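Local atomic coordinates of YkuI protein (Bacillus subtilis, PDB entry 2BAS), a protein that binds the second messenger cyclic di-GMP through its EAL domain and may act as a phosphodiesterase that hydrolyses it. Residues A[378-391]-A[403-416]. Residues are numbered along the deposited sequence; the frame is centred on the assembly and turned at random.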
loop_
_atom_site.group_PDB
_atom_site.type_symbol
_atom_site.label_atom_id
_atom_site.label_comp_id
_atom_site.label_asym_id
_atom_site.label_seq_id
_atom_site.Cartn_x
_atom_site.Cartn_y
_atom_site.Cartn_z
ATOM N N ILE A 378 -2.264 20.722 -7.361
ATOM C CA ILE A 378 -2.305 21.902 -8.217
ATOM C C ILE A 378 -3.657 21.989 -8.919
ATOM O O ILE A 378 -4.339 23.010 -8.818
ATOM C CB ILE A 378 -1.144 21.902 -9.226
ATOM C CG1 ILE A 378 0.162 22.177 -8.473
ATOM C CG2 ILE A 378 -1.379 22.949 -10.294
ATOM C CD1 ILE A 378 1.378 21.827 -9.230
HETATM N N MSE A 379 -4.039 20.915 -9.610
HETATM C CA MSE A 379 -5.384 20.765 -10.173
HETATM C C MSE A 379 -6.487 21.198 -9.222
HETATM O O MSE A 379 -7.352 21.983 -9.600
HETATM C CB MSE A 379 -5.641 19.308 -10.528
HETATM C CG MSE A 379 -5.643 19.006 -11.994
HETATM SE SE MSE A 379 -7.351 19.431 -12.808
HETATM C CE MSE A 379 -8.518 18.286 -11.690
ATOM N N ARG A 380 -6.461 20.664 -7.998
ATOM C CA ARG A 380 -7.491 20.958 -7.004
ATOM C C ARG A 380 -7.491 22.441 -6.589
ATOM O O ARG A 380 -8.546 23.077 -6.567
ATOM C CB ARG A 380 -7.406 20.010 -5.790
ATOM C CG ARG A 380 -8.469 20.296 -4.719
ATOM C CD ARG A 380 -8.932 19.062 -3.937
ATOM N NE ARG A 380 -8.100 18.762 -2.769
ATOM C CZ ARG A 380 -7.090 17.895 -2.769
ATOM N NH1 ARG A 380 -6.768 17.231 -3.881
ATOM N NH2 ARG A 380 -6.400 17.689 -1.653
HETATM N N MSE A 381 -6.313 22.984 -6.292
HETATM C CA MSE A 381 -6.188 24.392 -5.929
HETATM C C MSE A 381 -6.693 25.340 -7.005
HETATM O O MSE A 381 -7.405 26.291 -6.707
HETATM C CB MSE A 381 -4.751 24.734 -5.570
HETATM C CG MSE A 381 -4.343 24.142 -4.248
HETATM SE SE MSE A 381 -2.643 24.797 -3.624
HETATM C CE MSE A 381 -1.403 23.604 -4.635
ATOM N N ARG A 382 -6.332 25.046 -8.251
ATOM C CA ARG A 382 -6.641 25.871 -9.413
ATOM C C ARG A 382 -8.127 25.838 -9.772
ATOM O O ARG A 382 -8.609 26.695 -10.510
ATOM C CB ARG A 382 -5.785 25.403 -10.593
ATOM C CG ARG A 382 -5.600 26.409 -11.716
ATOM C CD ARG A 382 -6.526 26.137 -12.888
ATOM N NE ARG A 382 -6.192 24.899 -13.598
ATOM C CZ ARG A 382 -6.909 24.392 -14.602
ATOM N NH1 ARG A 382 -8.009 25.008 -15.021
ATOM N NH2 ARG A 382 -6.530 23.263 -15.189
ATOM N N ASN A 383 -8.850 24.861 -9.237
ATOM C CA ASN A 383 -10.277 24.726 -9.499
ATOM C C ASN A 383 -11.136 25.069 -8.298
ATOM O O ASN A 383 -12.244 25.575 -8.447
ATOM C CB ASN A 383 -10.597 23.317 -9.995
ATOM C CG ASN A 383 -10.106 23.074 -11.409
ATOM O OD1 ASN A 383 -10.478 23.789 -12.339
ATOM N ND2 ASN A 383 -9.270 22.055 -11.580
ATOM N N LEU A 384 -10.621 24.785 -7.111
ATOM C CA LEU A 384 -11.318 25.072 -5.869
ATOM C C LEU A 384 -11.007 26.500 -5.400
ATOM O O LEU A 384 -11.812 27.124 -4.699
ATOM C CB LEU A 384 -10.896 24.043 -4.819
ATOM C CG LEU A 384 -11.313 24.093 -3.348
ATOM C CD1 LEU A 384 -12.702 23.497 -3.154
ATOM C CD2 LEU A 384 -10.283 23.335 -2.517
ATOM N N ARG A 385 -9.834 27.001 -5.797
ATOM C CA ARG A 385 -9.354 28.347 -5.444
ATOM C C ARG A 385 -9.181 28.567 -3.941
ATOM O O ARG A 385 -9.282 29.700 -3.459
ATOM C CB ARG A 385 -10.202 29.448 -6.106
ATOM C CG ARG A 385 -9.856 29.649 -7.580
ATOM C CD ARG A 385 -10.504 30.879 -8.197
ATOM N NE ARG A 385 -11.859 30.633 -8.693
ATOM C CZ ARG A 385 -12.628 31.564 -9.255
ATOM N NH1 ARG A 385 -12.184 32.808 -9.391
ATOM N NH2 ARG A 385 -13.846 31.256 -9.684
ATOM N N LYS A 386 -8.931 27.472 -3.218
ATOM C CA LYS A 386 -8.667 27.493 -1.780
ATOM C C LYS A 386 -7.409 26.685 -1.512
ATOM O O LYS A 386 -6.968 25.904 -2.369
ATOM C CB LYS A 386 -9.810 26.842 -0.992
ATOM C CG LYS A 386 -11.223 27.361 -1.253
ATOM C CD LYS A 386 -11.632 28.519 -0.325
ATOM C CE LYS A 386 -11.475 29.886 -0.986
ATOM N NZ LYS A 386 -12.419 30.087 -2.134
ATOM N N GLY A 387 -6.844 26.863 -0.316
ATOM C CA GLY A 387 -5.703 26.074 0.143
ATOM C C GLY A 387 -6.200 24.892 0.956
ATOM O O GLY A 387 -7.418 24.726 1.092
ATOM N N PHE A 388 -5.277 24.072 1.492
ATOM C CA PHE A 388 -5.639 22.879 2.304
ATOM C C PHE A 388 -4.466 22.053 2.839
ATOM O O PHE A 388 -3.366 22.074 2.279
ATOM C CB PHE A 388 -6.568 21.951 1.531
ATOM C CG PHE A 388 -6.035 21.549 0.190
ATOM C CD1 PHE A 388 -5.037 20.589 0.084
ATOM C CD2 PHE A 388 -6.536 22.134 -0.971
ATOM C CE1 PHE A 388 -4.540 20.223 -1.156
ATOM C CE2 PHE A 388 -6.054 21.773 -2.213
ATOM C CZ PHE A 388 -5.056 20.820 -2.314
ATOM N N PHE A 389 -4.737 21.311 3.919
ATOM C CA PHE A 389 -3.759 20.465 4.580
ATOM C C PHE A 389 -3.569 19.157 3.851
ATOM O O PHE A 389 -4.536 18.516 3.437
ATOM C CB PHE A 389 -4.244 20.063 5.988
ATOM C CG PHE A 389 -4.079 21.115 7.044
ATOM C CD1 PHE A 389 -3.117 22.102 6.940
ATOM C CD2 PHE A 389 -4.846 21.057 8.197
ATOM C CE1 PHE A 389 -2.965 23.062 7.937
ATOM C CE2 PHE A 389 -4.692 22.011 9.211
ATOM C CZ PHE A 389 -3.752 23.019 9.075
ATOM N N SER A 390 -2.329 18.706 3.764
ATOM C CA SER A 390 -2.082 17.338 3.337
ATOM C C SER A 390 -2.428 16.451 4.522
ATOM O O SER A 390 -2.706 16.949 5.620
ATOM C CB SER A 390 -0.611 17.151 2.983
ATOM O OG SER A 390 0.189 17.079 4.148
ATOM N N ASP A 391 -2.406 15.142 4.311
ATOM C CA ASP A 391 -2.500 14.191 5.414
ATOM C C ASP A 391 -1.127 14.043 6.081
ATOM O O ASP A 391 -0.157 14.636 5.621
ATOM C CB ASP A 391 -3.000 12.830 4.923
ATOM C CG ASP A 391 -2.178 12.278 3.779
ATOM O OD1 ASP A 391 -1.894 13.026 2.806
ATOM O OD2 ASP A 391 -1.857 11.081 3.825
ATOM N N ARG A 403 2.653 17.811 8.398
ATOM C CA ARG A 403 1.607 18.109 7.425
ATOM C C ARG A 403 2.072 19.331 6.651
ATOM O O ARG A 403 2.735 20.199 7.217
ATOM C CB ARG A 403 0.267 18.388 8.109
ATOM C CG ARG A 403 -0.560 17.138 8.456
ATOM C CD ARG A 403 -1.884 17.515 9.159
ATOM N NE ARG A 403 -3.003 16.650 8.770
ATOM C CZ ARG A 403 -3.626 15.809 9.586
ATOM N NH1 ARG A 403 -3.248 15.701 10.838
ATOM N NH2 ARG A 403 -4.634 15.076 9.153
ATOM N N THR A 404 1.752 19.375 5.364
ATOM C CA THR A 404 2.084 20.490 4.470
ATOM C C THR A 404 0.785 21.201 4.146
ATOM O O THR A 404 -0.229 20.544 3.902
ATOM C CB THR A 404 2.669 19.990 3.121
ATOM O OG1 THR A 404 3.899 19.289 3.337
ATOM C CG2 THR A 404 2.913 21.164 2.118
ATOM N N PHE A 405 0.816 22.534 4.135
ATOM C CA PHE A 405 -0.332 23.343 3.731
ATOM C C PHE A 405 -0.080 24.028 2.377
ATOM O O PHE A 405 0.898 24.761 2.245
ATOM C CB PHE A 405 -0.666 24.385 4.792
ATOM C CG PHE A 405 -1.876 25.190 4.465
ATOM C CD1 PHE A 405 -3.148 24.722 4.800
ATOM C CD2 PHE A 405 -1.761 26.400 3.784
ATOM C CE1 PHE A 405 -4.279 25.458 4.484
ATOM C CE2 PHE A 405 -2.903 27.144 3.462
ATOM C CZ PHE A 405 -4.157 26.671 3.807
ATOM N N SER A 406 -0.970 23.785 1.408
ATOM C CA SER A 406 -0.874 24.293 0.023
ATOM C C SER A 406 -1.807 25.461 -0.225
ATOM O O SER A 406 -3.006 25.344 -0.010
ATOM C CB SER A 406 -1.300 23.215 -0.972
ATOM O OG SER A 406 -0.540 22.057 -0.798
ATOM N N TYR A 407 -1.263 26.556 -0.741
ATOM C CA TYR A 407 -2.023 27.776 -0.937
ATOM C C TYR A 407 -1.845 28.308 -2.362
ATOM O O TYR A 407 -0.715 28.422 -2.831
ATOM C CB TYR A 407 -1.570 28.815 0.086
ATOM C CG TYR A 407 -2.278 30.134 -0.020
ATOM C CD1 TYR A 407 -3.453 30.370 0.684
ATOM C CD2 TYR A 407 -1.775 31.160 -0.817
ATOM C CE1 TYR A 407 -4.111 31.584 0.594
ATOM C CE2 TYR A 407 -2.433 32.399 -0.908
ATOM C CZ TYR A 407 -3.594 32.593 -0.205
ATOM O OH TYR A 407 -4.258 33.796 -0.285
ATOM N N PRO A 408 -2.959 28.601 -3.066
ATOM C CA PRO A 408 -2.865 29.203 -4.396
ATOM C C PRO A 408 -2.730 30.729 -4.346
ATOM O O PRO A 408 -3.520 31.404 -3.688
ATOM C CB PRO A 408 -4.191 28.800 -5.065
ATOM C CG PRO A 408 -5.152 28.591 -3.951
ATOM C CD PRO A 408 -4.361 28.351 -2.675
HETATM N N MSE A 409 -1.729 31.256 -5.045
HETATM C CA MSE A 409 -1.510 32.691 -5.147
HETATM C C MSE A 409 -1.855 33.164 -6.547
HETATM O O MSE A 409 -2.272 32.373 -7.395
HETATM C CB MSE A 409 -0.054 33.023 -4.849
HETATM C CG MSE A 409 0.351 32.841 -3.400
HETATM SE SE MSE A 409 2.295 32.908 -3.264
HETATM C CE MSE A 409 2.523 34.809 -3.688
ATOM N N ASP A 410 -1.678 34.455 -6.794
ATOM C CA ASP A 410 -1.921 34.994 -8.119
ATOM C C ASP A 410 -0.788 34.613 -9.087
ATOM O O ASP A 410 0.315 34.276 -8.655
ATOM C CB ASP A 410 -2.140 36.511 -8.044
ATOM C CG ASP A 410 -3.278 36.900 -7.089
ATOM O OD1 ASP A 410 -4.042 36.017 -6.637
ATOM O OD2 ASP A 410 -3.408 38.100 -6.790
ATOM N N ASP A 411 -1.078 34.667 -10.389
ATOM C CA ASP A 411 -0.128 34.309 -11.453
ATOM C C ASP A 411 0.255 32.837 -11.424
ATOM O O ASP A 411 1.430 32.499 -11.587
ATOM C CB ASP A 411 1.154 35.152 -11.386
ATOM C CG ASP A 411 0.924 36.598 -11.730
ATOM O OD1 ASP A 411 0.462 36.895 -12.865
ATOM O OD2 ASP A 411 1.242 37.441 -10.862
ATOM N N GLN A 412 -0.726 31.965 -11.216
ATOM C CA GLN A 412 -0.474 30.526 -11.190
ATOM C C GLN A 412 0.818 30.173 -10.436
ATOM O O GLN A 412 1.698 29.503 -10.973
ATOM C CB GLN A 412 -0.428 29.949 -12.620
ATOM C CG GLN A 412 -1.723 30.060 -13.414
ATOM C CD GLN A 412 -1.777 31.289 -14.314
ATOM O OE1 GLN A 412 -0.850 32.104 -14.344
ATOM N NE2 GLN A 412 -2.867 31.415 -15.066
HETATM N N MSE A 413 0.939 30.661 -9.207
HETATM C CA MSE A 413 2.072 30.321 -8.340
HETATM C C MSE A 413 1.533 29.552 -7.146
HETATM O O MSE A 413 0.354 29.637 -6.832
HETATM C CB MSE A 413 2.834 31.568 -7.894
HETATM C CG MSE A 413 3.660 32.207 -8.984
HETATM SE SE MSE A 413 4.353 33.972 -8.458
HETATM C CE MSE A 413 5.063 34.622 -10.229
ATOM N N TYR A 414 2.381 28.780 -6.488
ATOM C CA TYR A 414 1.903 27.962 -5.398
ATOM C C TYR A 414 2.848 28.018 -4.216
ATOM O O TYR A 414 4.068 27.990 -4.370
ATOM C CB TYR A 414 1.619 26.523 -5.877
ATOM C CG TYR A 414 0.590 26.517 -6.973
ATOM C CD1 TYR A 414 0.969 26.589 -8.310
ATOM C CD2 TYR A 414 -0.768 26.515 -6.674
ATOM C CE1 TYR A 414 0.017 26.641 -9.330
ATOM C CE2 TYR A 414 -1.734 26.563 -7.686
ATOM C CZ TYR A 414 -1.334 26.625 -9.010
ATOM O OH TYR A 414 -2.287 26.664 -10.012
ATOM N N LEU A 415 2.247 28.106 -3.036
ATOM C CA LEU A 415 2.957 28.300 -1.805
ATOM C C LEU A 415 2.824 27.033 -0.970
ATOM O O LEU A 415 1.737 26.441 -0.870
ATOM C CB LEU A 415 2.352 29.500 -1.085
ATOM C CG LEU A 415 2.789 29.917 0.322
ATOM C CD1 LEU A 415 4.194 30.523 0.323
ATOM C CD2 LEU A 415 1.758 30.918 0.860
ATOM N N PHE A 416 3.941 26.616 -0.378
ATOM C CA PHE A 416 3.937 25.426 0.440
ATOM C C PHE A 416 4.520 25.759 1.797
ATOM O O PHE A 416 5.592 26.380 1.898
ATOM C CB PHE A 416 4.688 24.309 -0.266
ATOM C CG PHE A 416 4.107 23.960 -1.599
ATOM C CD1 PHE A 416 4.527 24.625 -2.752
ATOM C CD2 PHE A 416 3.111 23.003 -1.701
ATOM C CE1 PHE A 416 3.975 24.338 -3.981
ATOM C CE2 PHE A 416 2.554 22.699 -2.918
ATOM C CZ PHE A 416 2.984 23.359 -4.064
#
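Phe-388 and Ser-406 pair in an antiparallel beta hairpin, strands 388-394 and 401-409, at one border of a six-stranded sheet in the C-terminal signalling domain; helix 374-384 packs over the face that carries these two side chains. Ser-406 N gives an almost straight bond to Phe-388 O (3.1 Å), whereas the return bond from Phe-388 N to Ser-406 O is less certain in the model. Farther along, Ser-390 N donates to Thr-404 O (2.8 Å), and the Ser-390 side chain takes over where a backbone acceptor would be expected: OG, turned between the backbone N and the carbonyl carbon (chi1 75°), accepts from Thr-404 N at 3.0 Å, N-H...O 177°, and donates to Asp-391 O. Serine suits this place because one short hydroxyl can both receive and give. Ser-390 O is satisfied too, by Arg-403 NE (3.2 Å), which lies in the carbonyl plane, with the oxygen at the guanidinium edge. The polar ends beside this cluster turn elsewhere: Thr-404 OG1 bonds to Tyr-393 and Asp-418, and the Asp-391 carboxylate forms salt bridges with Arg-224 and Lys-225 of the second subunit. On the other sheet face, Phe-389 and Phe-405 form a non-hydrogen-bonded pair; their rings meet obliquely, planes at 81°, and both also touch Phe-299 of helix 271-311. Back on the helix side, selenomethionine Met-381, long and unbranched, reaches over the slim Ser-406 to the Tyr-414 ring. Ile-378 sends CG2 against the phenol end of Tyr-414, and Pro-408 packs its ring on the Lys-386 carbonyl as the chain leaves the helix. Met-381 SE lies obliquely beside the Tyr-414 ring, a Met-aromatic contact, and the bend at chi3 brings its CE to 3.6 Å from Tyr-414 CD2.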